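Local structure of alpha-1,4-endofucoidanase (Mariniflexile fucanivorans, 6DNS) at residues G44-L49 and R76-V81; H99-S104 and E206-E211; P116-A121 and D164-S169; T370-G375 and E414-G419. The protein hydrolyses internal alpha-1,4 linkages of fucoidan as a retaining glycoside hydrolase of family GH107, this chain joining the catalytic domain to Ig-like domains and binding calcium. One frame throughout, in Å; residues are numbered along the deposited sequence.

Four contacts illustrate how a catalytic domain is tied together at its core and at its margins. Contact 1 pairs two strands of the parallel sheet, and contact 4 joins two helix ends beside it, their centres about 13 Å apart. The two meet where Gln416 NE2 hydrogen-bonds to Gly44 O at 2.8 Å, close to the calcium ion bound by Thr77 and Asp79; Gly419 of contact 4 belongs to a second calcium site. Contacts 2 and 3, with centres about 15 Å apart, share a packing of Ile102 against Val120 and Ala121. They lie on the other side of the chain's centre from contact 4, the centres of contacts 3 and 4 being about 46 Å apart.

Contact 1: residues G44-L49 and R76-V81; sequences GALGML and RTVDYV. With CA (calcium ion), chain C.
Asp79 turns CG beside its backbone N, with the carbonyl carbon on the far side (chi1 -64°), and this carries the carboxylate across to the backbone of Leu46. Tyr80 instead tucks CG between N and carbonyl carbon (chi1 66°), which turns a face of its ring to Gly47 CA. OD2 of Asp79 accepts the Leu46 N-H at 2.9 Å, nearly straight and on its anti lone pair, while Asp79 N returns a 2.8 Å bond to Leu46 O. The same oxygen takes a weak bond from Tyr80 N, and Met48 N reaches Tyr80 O at 3.1 Å. Gly47 CA sits over the centre of the Tyr80 ring, 3.7 Å from its centroid, a CH-pi contact so close that any side chain on Gly47 would run into the ring; Ala45 CB touches the ring edge, and Tyr80 OH is held by Thr379. Met48 CE meets Val78 CG2 at 3.7 Å, the two side chains crossing at about a right angle. Asp79 OD2 also binds the calcium ion at 2.7 Å, together with Thr77 O at 2.5 Å and a water that donates to Gly44 O, while Gln426 holds OD1. Strands 46-49 and 80-84, linked through helix 66-71, thus form a parallel beta-alpha-beta unit, consistent with a catalytic fold related to the GH29 fucosidases, with a calcium site at the entry to the strands.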
loop_
_atom_site.group_PDB
_atom_site.type_symbol
_atom_site.label_atom_id
_atom_site.label_comp_id
_atom_site.label_asym_id
_atom_site.label_seq_id
_atom_site.Cartn_x
_atom_site.Cartn_y
_atom_site.Cartn_z
ATOM N N GLY A 44 16.769 5.489 7.437
ATOM C CA GLY A 44 16.276 6.867 7.386
ATOM C C GLY A 44 14.856 7.028 6.861
ATOM O O GLY A 44 14.461 8.137 6.497
ATOM N N ALA A 45 14.082 5.940 6.849
ATOM C CA ALA A 45 12.748 5.927 6.242
ATOM C C ALA A 45 11.642 6.099 7.283
ATOM O O ALA A 45 11.616 5.385 8.285
ATOM C CB ALA A 45 12.538 4.636 5.472
ATOM N N LEU A 46 10.738 7.047 7.030
ATOM C CA LEU A 46 9.550 7.274 7.860
ATOM C C LEU A 46 8.346 6.630 7.177
ATOM O O LEU A 46 8.084 6.899 6.002
ATOM C CB LEU A 46 9.316 8.780 8.049
ATOM C CG LEU A 46 8.074 9.244 8.820
ATOM C CD1 LEU A 46 7.997 8.611 10.203
ATOM C CD2 LEU A 46 8.066 10.763 8.926
ATOM N N GLY A 47 7.616 5.793 7.917
ATOM C CA GLY A 47 6.487 5.028 7.374
ATOM C C GLY A 47 5.184 5.222 8.131
ATOM O O GLY A 47 5.195 5.520 9.327
ATOM N N MET A 48 4.065 5.039 7.429
ATOM C CA MET A 48 2.724 5.092 8.020
ATOM C C MET A 48 1.984 3.775 7.799
ATOM O O MET A 48 2.476 2.891 7.095
ATOM C CB MET A 48 1.926 6.242 7.405
ATOM C CG MET A 48 2.515 7.613 7.679
ATOM S SD MET A 48 1.441 8.934 7.090
ATOM C CE MET A 48 2.491 10.360 7.343
ATOM N N LEU A 49 0.804 3.653 8.410
ATOM C CA LEU A 49 -0.054 2.472 8.269
ATOM C C LEU A 49 -1.479 2.896 7.912
ATOM O O LEU A 49 -2.079 3.713 8.610
ATOM C CB LEU A 49 -0.060 1.662 9.570
ATOM C CG LEU A 49 -0.873 0.359 9.625
ATOM C CD1 LEU A 49 -0.318 -0.690 8.677
ATOM C CD2 LEU A 49 -0.897 -0.183 11.045
ATOM N N ARG A 76 5.987 15.903 3.780
ATOM C CA ARG A 76 6.936 15.726 2.678
ATOM C C ARG A 76 8.131 14.809 2.962
ATOM O O ARG A 76 8.754 14.317 2.021
ATOM C CB ARG A 76 7.447 17.101 2.248
ATOM C CG ARG A 76 6.370 17.981 1.623
ATOM C CD ARG A 76 6.071 17.574 0.187
ATOM N NE ARG A 76 4.919 16.695 0.008
ATOM C CZ ARG A 76 4.621 16.065 -1.131
ATOM N NH1 ARG A 76 5.391 16.185 -2.216
ATOM N NH2 ARG A 76 3.539 15.295 -1.188
ATOM N N THR A 77 8.462 14.591 4.236
ATOM C CA THR A 77 9.552 13.684 4.613
ATOM C C THR A 77 9.128 12.211 4.722
ATOM O O THR A 77 9.995 11.337 4.810
ATOM C CB THR A 77 10.213 14.114 5.940
ATOM O OG1 THR A 77 9.220 14.208 6.968
ATOM C CG2 THR A 77 10.909 15.458 5.776
ATOM N N VAL A 78 7.821 11.932 4.734
ATOM C CA VAL A 78 7.325 10.544 4.784
ATOM C C VAL A 78 7.707 9.772 3.516
ATOM O O VAL A 78 7.606 10.299 2.408
ATOM C CB VAL A 78 5.795 10.464 5.036
ATOM C CG1 VAL A 78 4.986 10.997 3.852
ATOM C CG2 VAL A 78 5.379 9.037 5.379
ATOM N N ASP A 79 8.141 8.526 3.701
ATOM C CA ASP A 79 8.748 7.724 2.631
ATOM C C ASP A 79 7.873 6.596 2.095
ATOM O O ASP A 79 7.894 6.324 0.891
ATOM C CB ASP A 79 10.073 7.154 3.124
ATOM C CG ASP A 79 11.078 8.234 3.414
ATOM O OD1 ASP A 79 11.574 8.853 2.451
ATOM O OD2 ASP A 79 11.355 8.494 4.603
ATOM N N TYR A 80 7.129 5.929 2.977
ATOM C CA TYR A 80 6.281 4.809 2.572
ATOM C C TYR A 80 5.037 4.641 3.443
ATOM O O TYR A 80 4.892 5.296 4.475
ATOM C CB TYR A 80 7.103 3.512 2.541
ATOM C CG TYR A 80 7.609 3.038 3.889
ATOM C CD1 TYR A 80 8.726 3.624 4.490
ATOM C CD2 TYR A 80 6.981 1.987 4.557
ATOM C CE1 TYR A 80 9.194 3.185 5.723
ATOM C CE2 TYR A 80 7.442 1.539 5.787
ATOM C CZ TYR A 80 8.547 2.137 6.367
ATOM O OH TYR A 80 9.000 1.691 7.589
ATOM N N VAL A 81 4.133 3.777 2.986
ATOM C CA VAL A 81 2.906 3.444 3.710
ATOM C C VAL A 81 2.712 1.930 3.671
ATOM O O VAL A 81 2.818 1.317 2.605
ATOM C CB VAL A 81 1.662 4.131 3.094
ATOM C CG1 VAL A 81 0.400 3.785 3.885
ATOM C CG2 VAL A 81 1.854 5.644 3.022
HETATM CA CA CA C . 12.419 11.001 4.386
HETATM O O HOH W 1 14.520 9.978 4.262
#

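Contact 2: residues H99-S104 and E206-E211; sequences HPIIES and EFILKE
Helix 100-104, led by His99, packs on helix 206-211 around Ile208, the two short axes passing 10.5 Å apart with 127° between their directions. The first helix is short and has His99 as its N-cap; the second is part of the long helix 198-216 that precedes strand 222-226 of the parallel sheet, and it opens into a wider pi-type turn at 206-209. The imidazole of His99 works both ways: ND1 takes a weak capping bond from Ile101 N, and NE2 gives a weak, bent one to Phe207 O at 3.1 Å, the carbonyl lying at the ring edge. Ile208 approaches from above. Its CG1 stands beside the backbone N (chi1 -48°), and the further bend of the chain sets CD1 over a face of the ring, 3.9 Å from the centroid, as a CH-pi contact. Ile101 rests its CB on that same methyl and its CD1 on Phe207 CB, while Ile102 CD1 meets Ile208 CG2 at 3.7 Å. Were His99 an alanine, Ile101 N would probably lose its side-chain cap, Phe207 O this weak donor, and a gap would open under the Ile208 methyl. Trp172 of helix 168-176 touches both Ile101 and Ile208, and the Tyr212 ring meets that of His99. On the exposed side, Glu211 contributes carbon alone to the contact, its CB lying 3.4 Å from His99 NE2 at the edge of the ring.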
loop_
_atom_site.group_PDB
_atom_site.type_symbol
_atom_site.label_atom_id
_atom_site.label_comp_id
_atom_site.label_asym_id
_atom_site.label_seq_id
_atom_site.Cartn_x
_atom_site.Cartn_y
_atom_site.Cartn_z
ATOM N N HIS A 99 -8.060 -12.984 -6.536
ATOM C CA HIS A 99 -7.306 -14.186 -6.897
ATOM C C HIS A 99 -8.291 -15.300 -7.285
ATOM O O HIS A 99 -9.189 -15.607 -6.499
ATOM C CB HIS A 99 -6.433 -14.638 -5.721
ATOM C CG HIS A 99 -5.280 -15.507 -6.121
ATOM N ND1 HIS A 99 -5.420 -16.848 -6.405
ATOM C CD2 HIS A 99 -3.966 -15.224 -6.284
ATOM C CE1 HIS A 99 -4.243 -17.353 -6.727
ATOM N NE2 HIS A 99 -3.345 -16.389 -6.662
ATOM N N PRO A 100 -8.142 -15.892 -8.496
ATOM C CA PRO A 100 -9.051 -16.962 -8.956
ATOM C C PRO A 100 -9.246 -18.121 -7.969
ATOM O O PRO A 100 -10.380 -18.550 -7.749
ATOM C CB PRO A 100 -8.377 -17.472 -10.235
ATOM C CG PRO A 100 -7.608 -16.309 -10.748
ATOM C CD PRO A 100 -7.169 -15.522 -9.546
ATOM N N ILE A 101 -8.148 -18.605 -7.389
ATOM C CA ILE A 101 -8.178 -19.734 -6.448
ATOM C C ILE A 101 -8.939 -19.374 -5.164
ATOM O O ILE A 101 -9.759 -20.162 -4.694
ATOM C CB ILE A 101 -6.751 -20.242 -6.101
ATOM C CG1 ILE A 101 -6.055 -20.798 -7.355
ATOM C CG2 ILE A 101 -6.796 -21.324 -5.019
ATOM C CD1 ILE A 101 -4.557 -20.983 -7.215
ATOM N N ILE A 102 -8.668 -18.190 -4.614
ATOM C CA ILE A 102 -9.364 -17.714 -3.409
ATOM C C ILE A 102 -10.842 -17.461 -3.721
ATOM O O ILE A 102 -11.716 -17.813 -2.926
ATOM C CB ILE A 102 -8.723 -16.430 -2.825
ATOM C CG1 ILE A 102 -7.276 -16.695 -2.382
ATOM C CG2 ILE A 102 -9.535 -15.905 -1.637
ATOM C CD1 ILE A 102 -6.475 -15.443 -2.081
ATOM N N GLU A 103 -11.109 -16.863 -4.881
ATOM C CA GLU A 103 -12.480 -16.583 -5.316
ATOM C C GLU A 103 -13.289 -17.855 -5.610
ATOM O O GLU A 103 -14.511 -17.848 -5.458
ATOM C CB GLU A 103 -12.481 -15.655 -6.536
ATOM C CG GLU A 103 -13.820 -14.974 -6.788
ATOM C CD GLU A 103 -13.775 -13.938 -7.901
ATOM O OE1 GLU A 103 -14.829 -13.722 -8.535
ATOM O OE2 GLU A 103 -12.703 -13.340 -8.144
ATOM N N SER A 104 -12.618 -18.936 -6.015
ATOM C CA SER A 104 -13.279 -20.241 -6.198
ATOM C C SER A 104 -13.730 -20.898 -4.878
ATOM O O SER A 104 -14.601 -21.770 -4.892
ATOM C CB SER A 104 -12.385 -21.207 -6.989
ATOM O OG SER A 104 -11.268 -21.634 -6.228
ATOM N N GLU A 206 3.426 -20.665 -2.965
ATOM C CA GLU A 206 3.586 -20.999 -4.384
ATOM C C GLU A 206 2.461 -20.448 -5.259
ATOM O O GLU A 206 2.730 -19.818 -6.279
ATOM C CB GLU A 206 3.681 -22.523 -4.558
ATOM C CG GLU A 206 3.880 -23.032 -5.989
ATOM C CD GLU A 206 5.167 -22.557 -6.645
ATOM O OE1 GLU A 206 6.132 -22.204 -5.933
ATOM O OE2 GLU A 206 5.221 -22.551 -7.892
ATOM N N PHE A 207 1.214 -20.696 -4.865
ATOM C CA PHE A 207 0.053 -20.396 -5.713
ATOM C C PHE A 207 -0.578 -19.022 -5.464
ATOM O O PHE A 207 -0.998 -18.363 -6.420
ATOM C CB PHE A 207 -0.999 -21.509 -5.588
ATOM C CG PHE A 207 -0.539 -22.829 -6.143
ATOM C CD1 PHE A 207 -0.160 -23.869 -5.298
ATOM C CD2 PHE A 207 -0.455 -23.024 -7.519
ATOM C CE1 PHE A 207 0.278 -25.081 -5.815
ATOM C CE2 PHE A 207 -0.018 -24.234 -8.043
ATOM C CZ PHE A 207 0.348 -25.265 -7.190
ATOM N N ILE A 208 -0.636 -18.591 -4.203
ATOM C CA ILE A 208 -1.312 -17.340 -3.830
ATOM C C ILE A 208 -0.337 -16.161 -3.757
ATOM O O ILE A 208 -0.498 -15.172 -4.481
ATOM C CB ILE A 208 -2.070 -17.473 -2.483
ATOM C CG1 ILE A 208 -2.938 -18.745 -2.456
ATOM C CG2 ILE A 208 -2.911 -16.229 -2.208
ATOM C CD1 ILE A 208 -3.897 -18.897 -3.622
ATOM N N LEU A 209 0.665 -16.275 -2.886
ATOM C CA LEU A 209 1.608 -15.184 -2.609
ATOM C C LEU A 209 2.461 -14.809 -3.820
ATOM O O LEU A 209 2.654 -13.626 -4.102
ATOM C CB LEU A 209 2.522 -15.558 -1.434
ATOM C CG LEU A 209 3.484 -14.497 -0.887
ATOM C CD1 LEU A 209 2.738 -13.255 -0.419
ATOM C CD2 LEU A 209 4.310 -15.084 0.248
ATOM N N LYS A 210 2.968 -15.824 -4.520
ATOM C CA LYS A 210 3.778 -15.629 -5.729
ATOM C C LYS A 210 3.003 -14.900 -6.826
ATOM O O LYS A 210 3.547 -14.006 -7.476
ATOM C CB LYS A 210 4.276 -16.977 -6.267
ATOM C CG LYS A 210 5.343 -16.881 -7.347
ATOM C CD LYS A 210 5.802 -18.264 -7.779
ATOM C CE LYS A 210 6.727 -18.191 -8.981
ATOM N NZ LYS A 210 7.138 -19.543 -9.445
ATOM N N GLU A 211 1.742 -15.290 -7.024
ATOM C CA GLU A 211 0.870 -14.666 -8.026
ATOM C C GLU A 211 0.666 -13.184 -7.714
ATOM O O GLU A 211 0.812 -12.339 -8.600
ATOM C CB GLU A 211 -0.485 -15.386 -8.095
ATOM C CG GLU A 211 -1.364 -15.010 -9.289
ATOM C CD GLU A 211 -0.907 -15.606 -10.617
ATOM O OE1 GLU A 211 0.090 -16.360 -10.652
ATOM O OE2 GLU A 211 -1.561 -15.320 -11.643
#

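Contact 3: residues P116-A121 and D164-S169; sequences PINLVA and DYPDVS
The loop 116-121 runs past residues 164-167 and the start of helix 168-176, closest where the CA atoms of Asn118 and Tyr165 come within 4.0 Å and Asn118 N makes a nearly straight hydrogen bond to Asp164 O. Asn118 has a left-handed backbone conformation (phi 70°), and its side chain carries the rest of the polar contact. OD1 accepts from Asp167 N at 2.8 Å, the donor tilted somewhat from the carbonyl plane, and ND2 gives one hydrogen to Asp167 OD1 at 3.2 Å, on the anti side and somewhat out of the carboxylate plane. The amide and carboxylate planes stand 37° apart, and Asp167 OD1 lies tilted out of the amide plane. Gripped at both ends, the amide is fixed in its rotation; Asp109 adds a weak bond at ND2. Pro166, which has no N-H to offer, presses its CD to 3.2 Å from the same OD1 and crosses the Asn118 side chain at about a right angle. Ile117 CG2, next to Asn118 in the chain, also touches Pro166 CD. The apolar part belongs to Val120: its CG1 lies against Tyr165 CB at 3.4 Å, and its CG2 meets Val168 CG1 tip to tip at 3.7 Å. Tyr165 OH bonds to Ile90 O, while Asp164 O has a second donor in Asn57. Val168 opens helix 168-176, so the loop between helices 100-104 and 129-139 is pinned at the start of that helix, with Ile102 of helix 100-104 packing against Val120 and Ala121.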
loop_
_atom_site.group_PDB
_atom_site.type_symbol
_atom_site.label_atom_id
_atom_site.label_comp_id
_atom_site.label_asym_id
_atom_site.label_seq_id
_atom_site.Cartn_x
_atom_site.Cartn_y
_atom_site.Cartn_z
ATOM N N PRO A 116 -22.784 -11.615 0.185
ATOM C CA PRO A 116 -21.880 -12.777 0.144
ATOM C C PRO A 116 -21.441 -13.312 1.514
ATOM O O PRO A 116 -21.388 -12.557 2.488
ATOM C CB PRO A 116 -20.660 -12.253 -0.628
ATOM C CG PRO A 116 -21.155 -11.081 -1.396
ATOM C CD PRO A 116 -22.209 -10.460 -0.533
ATOM N N ILE A 117 -21.172 -14.617 1.566
ATOM C CA ILE A 117 -20.573 -15.298 2.724
ATOM C C ILE A 117 -19.541 -16.282 2.168
ATOM O O ILE A 117 -19.770 -16.868 1.117
ATOM C CB ILE A 117 -21.634 -16.054 3.566
ATOM C CG1 ILE A 117 -22.694 -15.093 4.135
ATOM C CG2 ILE A 117 -20.987 -16.847 4.699
ATOM C CD1 ILE A 117 -22.195 -14.122 5.190
ATOM N N ASN A 118 -18.418 -16.450 2.874
ATOM C CA ASN A 118 -17.235 -17.210 2.395
ATOM C C ASN A 118 -16.457 -16.538 1.246
ATOM O O ASN A 118 -15.594 -17.173 0.628
ATOM C CB ASN A 118 -17.577 -18.675 2.031
ATOM C CG ASN A 118 -17.983 -19.499 3.235
ATOM O OD1 ASN A 118 -17.202 -19.670 4.173
ATOM N ND2 ASN A 118 -19.195 -20.040 3.204
ATOM N N LEU A 119 -16.735 -15.259 0.978
ATOM C CA LEU A 119 -15.978 -14.484 -0.000
ATOM C C LEU A 119 -14.942 -13.686 0.782
ATOM O O LEU A 119 -15.281 -12.706 1.448
ATOM C CB LEU A 119 -16.905 -13.561 -0.802
ATOM C CG LEU A 119 -16.275 -12.627 -1.841
ATOM C CD1 LEU A 119 -15.552 -13.416 -2.924
ATOM C CD2 LEU A 119 -17.339 -11.730 -2.454
ATOM N N VAL A 120 -13.684 -14.125 0.707
ATOM C CA VAL A 120 -12.578 -13.514 1.462
ATOM C C VAL A 120 -11.575 -12.810 0.534
ATOM O O VAL A 120 -10.377 -12.752 0.819
ATOM C CB VAL A 120 -11.871 -14.557 2.367
ATOM C CG1 VAL A 120 -12.818 -15.026 3.462
ATOM C CG2 VAL A 120 -11.334 -15.734 1.559
ATOM N N ALA A 121 -12.085 -12.273 -0.573
ATOM C CA ALA A 121 -11.295 -11.482 -1.509
ATOM C C ALA A 121 -12.240 -10.683 -2.407
ATOM O O ALA A 121 -13.394 -11.083 -2.592
ATOM C CB ALA A 121 -10.400 -12.381 -2.348
ATOM N N ASP A 164 -18.819 -14.939 9.067
ATOM C CA ASP A 164 -18.706 -14.264 7.767
ATOM C C ASP A 164 -17.942 -15.084 6.714
ATOM O O ASP A 164 -18.097 -14.837 5.515
ATOM C CB ASP A 164 -18.059 -12.884 7.940
ATOM C CG ASP A 164 -18.875 -11.967 8.842
ATOM O OD1 ASP A 164 -18.559 -11.885 10.052
ATOM O OD2 ASP A 164 -19.843 -11.342 8.344
ATOM N N TYR A 165 -17.120 -16.039 7.157
ATOM C CA TYR A 165 -16.361 -16.916 6.248
ATOM C C TYR A 165 -16.029 -18.276 6.911
ATOM O O TYR A 165 -14.860 -18.619 7.095
ATOM C CB TYR A 165 -15.097 -16.190 5.733
ATOM C CG TYR A 165 -14.297 -15.459 6.799
ATOM C CD1 TYR A 165 -14.650 -14.169 7.202
ATOM C CD2 TYR A 165 -13.179 -16.049 7.397
ATOM C CE1 TYR A 165 -13.926 -13.495 8.176
ATOM C CE2 TYR A 165 -12.448 -15.383 8.371
ATOM C CZ TYR A 165 -12.824 -14.108 8.756
ATOM O OH TYR A 165 -12.108 -13.444 9.721
ATOM N N PRO A 166 -17.069 -19.064 7.256
ATOM C CA PRO A 166 -16.883 -20.281 8.067
ATOM C C PRO A 166 -16.196 -21.460 7.370
ATOM O O PRO A 166 -15.475 -22.212 8.028
ATOM C CB PRO A 166 -18.318 -20.661 8.454
ATOM C CG PRO A 166 -19.154 -20.118 7.349
ATOM C CD PRO A 166 -18.497 -18.824 6.970
ATOM N N ASP A 167 -16.422 -21.615 6.068
ATOM C CA ASP A 167 -15.955 -22.786 5.316
ATOM C C ASP A 167 -14.670 -22.555 4.511
ATOM O O ASP A 167 -14.200 -23.471 3.834
ATOM C CB ASP A 167 -17.068 -23.254 4.374
ATOM C CG ASP A 167 -18.380 -23.500 5.100
ATOM O OD1 ASP A 167 -19.387 -22.848 4.750
ATOM O OD2 ASP A 167 -18.395 -24.333 6.033
ATOM N N VAL A 168 -14.089 -21.357 4.601
ATOM C CA VAL A 168 -12.968 -20.961 3.739
ATOM C C VAL A 168 -11.686 -21.736 4.052
ATOM O O VAL A 168 -11.016 -22.215 3.131
ATOM C CB VAL A 168 -12.701 -19.437 3.821
ATOM C CG1 VAL A 168 -11.417 -19.054 3.092
ATOM C CG2 VAL A 168 -13.884 -18.672 3.243
ATOM N N SER A 169 -11.351 -21.844 5.336
ATOM C CA SER A 169 -10.150 -22.571 5.769
ATOM C C SER A 169 -10.179 -24.041 5.350
ATOM O O SER A 169 -9.162 -24.581 4.910
ATOM C CB SER A 169 -9.967 -22.458 7.284
ATOM O OG SER A 169 -9.722 -21.115 7.661
#

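Contact 4: residues T370-G375 and E414-G419; sequences TGIVNG and EFQSPG. With CA (calcium ion), chain D.
Among the flat groups, the amide of Gln416 turns its NE2 to the side chain of Ile372, 4.0 Å from CG1, and the Phe415 ring carries Glu414 CG over the centre of one face while Tyr411 meets it with planes about 35° apart. Gln416 reaches Ile372 as an extended chain, CG opposite its backbone N (chi1 -177°), and the two side chains cross at about a right angle. NE2 gives its main hydrogen bond to Gly44 O and a weak one to a water that also accepts from Asn374 N. Val373 fills the middle: CG1 lies 3.9 Å from Gln416 CA, and CG2 rests beside CB and CG of that glutamine. It is the first residue past helix 361-372 and sits in a type II beta turn from Ile372 to Gly375, closed by Gly375 N bonding to Ile372 O at 2.8 Å. With an alanine at Val373, the methyls lying against Gln416 would be gone and a gap would probably open beside its CA and CB. A second water donates to both Asn374 OD1 and Gln416 O, each at 2.7 Å. Gly419 O binds a calcium ion at 2.3 Å, the site completed by Asp451, Glu453, Asp502 and Asp504.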
loop_
_atom_site.group_PDB
_atom_site.type_symbol
_atom_site.label_atom_id
_atom_site.label_comp_id
_atom_site.label_asym_id
_atom_site.label_seq_id
_atom_site.Cartn_x
_atom_site.Cartn_y
_atom_site.Cartn_z
ATOM N N THR A 370 15.255 10.211 16.580
ATOM C CA THR A 370 16.286 9.366 17.198
ATOM C C THR A 370 16.412 8.019 16.476
ATOM O O THR A 370 17.520 7.536 16.257
ATOM C CB THR A 370 16.005 9.133 18.701
ATOM O OG1 THR A 370 15.878 10.395 19.365
ATOM C CG2 THR A 370 17.130 8.342 19.367
ATOM N N GLY A 371 15.278 7.437 16.092
ATOM C CA GLY A 371 15.255 6.149 15.406
ATOM C C GLY A 371 15.784 6.139 13.980
ATOM O O GLY A 371 16.478 5.196 13.597
ATOM N N ILE A 372 15.467 7.175 13.198
ATOM C CA ILE A 372 15.748 7.179 11.746
ATOM C C ILE A 372 16.906 8.074 11.277
ATOM O O ILE A 372 17.606 7.707 10.330
ATOM C CB ILE A 372 14.467 7.470 10.908
ATOM C CG1 ILE A 372 14.079 8.959 10.932
ATOM C CG2 ILE A 372 13.319 6.582 11.380
ATOM C CD1 ILE A 372 12.747 9.264 10.280
ATOM N N VAL A 373 17.115 9.226 11.919
ATOM C CA VAL A 373 18.134 10.188 11.464
ATOM C C VAL A 373 19.525 9.580 11.665
ATOM O O VAL A 373 20.007 9.481 12.796
ATOM C CB VAL A 373 18.017 11.559 12.181
ATOM C CG1 VAL A 373 19.147 12.500 11.770
ATOM C CG2 VAL A 373 16.664 12.198 11.881
ATOM N N ASN A 374 20.144 9.171 10.555
ATOM C CA ASN A 374 21.375 8.364 10.558
ATOM C C ASN A 374 21.163 7.063 11.346
ATOM O O ASN A 374 22.006 6.656 12.153
ATOM C CB ASN A 374 22.570 9.170 11.098
ATOM C CG ASN A 374 22.678 10.551 10.469
ATOM O OD1 ASN A 374 22.468 10.718 9.266
ATOM N ND2 ASN A 374 23.004 11.547 11.283
ATOM N N GLY A 375 20.020 6.425 11.090
ATOM C CA GLY A 375 19.604 5.214 11.797
ATOM C C GLY A 375 18.758 4.311 10.918
ATOM O O GLY A 375 18.961 4.248 9.703
ATOM N N GLU A 414 14.584 20.041 8.433
ATOM C CA GLU A 414 15.779 20.765 8.860
ATOM C C GLU A 414 16.942 19.839 9.232
ATOM O O GLU A 414 18.075 20.075 8.805
ATOM C CB GLU A 414 15.439 21.682 10.047
ATOM C CG GLU A 414 16.560 22.630 10.472
ATOM C CD GLU A 414 16.164 23.584 11.591
ATOM O OE1 GLU A 414 14.969 23.659 11.949
ATOM O OE2 GLU A 414 17.066 24.268 12.118
ATOM N N PHE A 415 16.658 18.794 10.012
ATOM C CA PHE A 415 17.698 18.053 10.745
ATOM C C PHE A 415 18.136 16.693 10.179
ATOM O O PHE A 415 19.251 16.257 10.477
ATOM C CB PHE A 415 17.270 17.886 12.208
ATOM C CG PHE A 415 17.234 19.179 12.978
ATOM C CD1 PHE A 415 18.415 19.850 13.288
ATOM C CD2 PHE A 415 16.025 19.727 13.399
ATOM C CE1 PHE A 415 18.390 21.042 13.999
ATOM C CE2 PHE A 415 15.994 20.918 14.112
ATOM C CZ PHE A 415 17.177 21.578 14.412
ATOM N N GLN A 416 17.291 16.022 9.392
ATOM C CA GLN A 416 17.617 14.667 8.906
ATOM C C GLN A 416 18.821 14.643 7.960
ATOM O O GLN A 416 19.713 13.806 8.117
ATOM C CB GLN A 416 16.409 13.990 8.241
ATOM C CG GLN A 416 16.688 12.553 7.797
ATOM C CD GLN A 416 15.439 11.722 7.562
ATOM O OE1 GLN A 416 14.345 12.250 7.365
ATOM N NE2 GLN A 416 15.605 10.406 7.573
ATOM N N SER A 417 18.832 15.553 6.987
ATOM C CA SER A 417 19.943 15.696 6.038
ATOM C C SER A 417 20.326 17.174 5.896
ATOM O O SER A 417 19.932 17.826 4.922
ATOM C CB SER A 417 19.567 15.105 4.677
ATOM O OG SER A 417 19.383 13.706 4.768
ATOM N N PRO A 418 21.088 17.712 6.873
ATOM C CA PRO A 418 21.490 19.121 6.802
ATOM C C PRO A 418 22.522 19.387 5.705
ATOM O O PRO A 418 23.229 18.469 5.281
ATOM C CB PRO A 418 22.094 19.401 8.192
ATOM C CG PRO A 418 21.782 18.206 9.033
ATOM C CD PRO A 418 21.625 17.063 8.083
ATOM N N GLY A 419 22.582 20.638 5.253
ATOM C CA GLY A 419 23.542 21.078 4.242
ATOM C C GLY A 419 22.892 21.230 2.883
ATOM O O GLY A 419 22.193 22.214 2.636
HETATM CA CA CA D . 21.510 24.402 2.966
HETATM O O HOH W 2 18.931 9.611 7.880
HETATM O O HOH W 3 21.179 11.794 7.123
#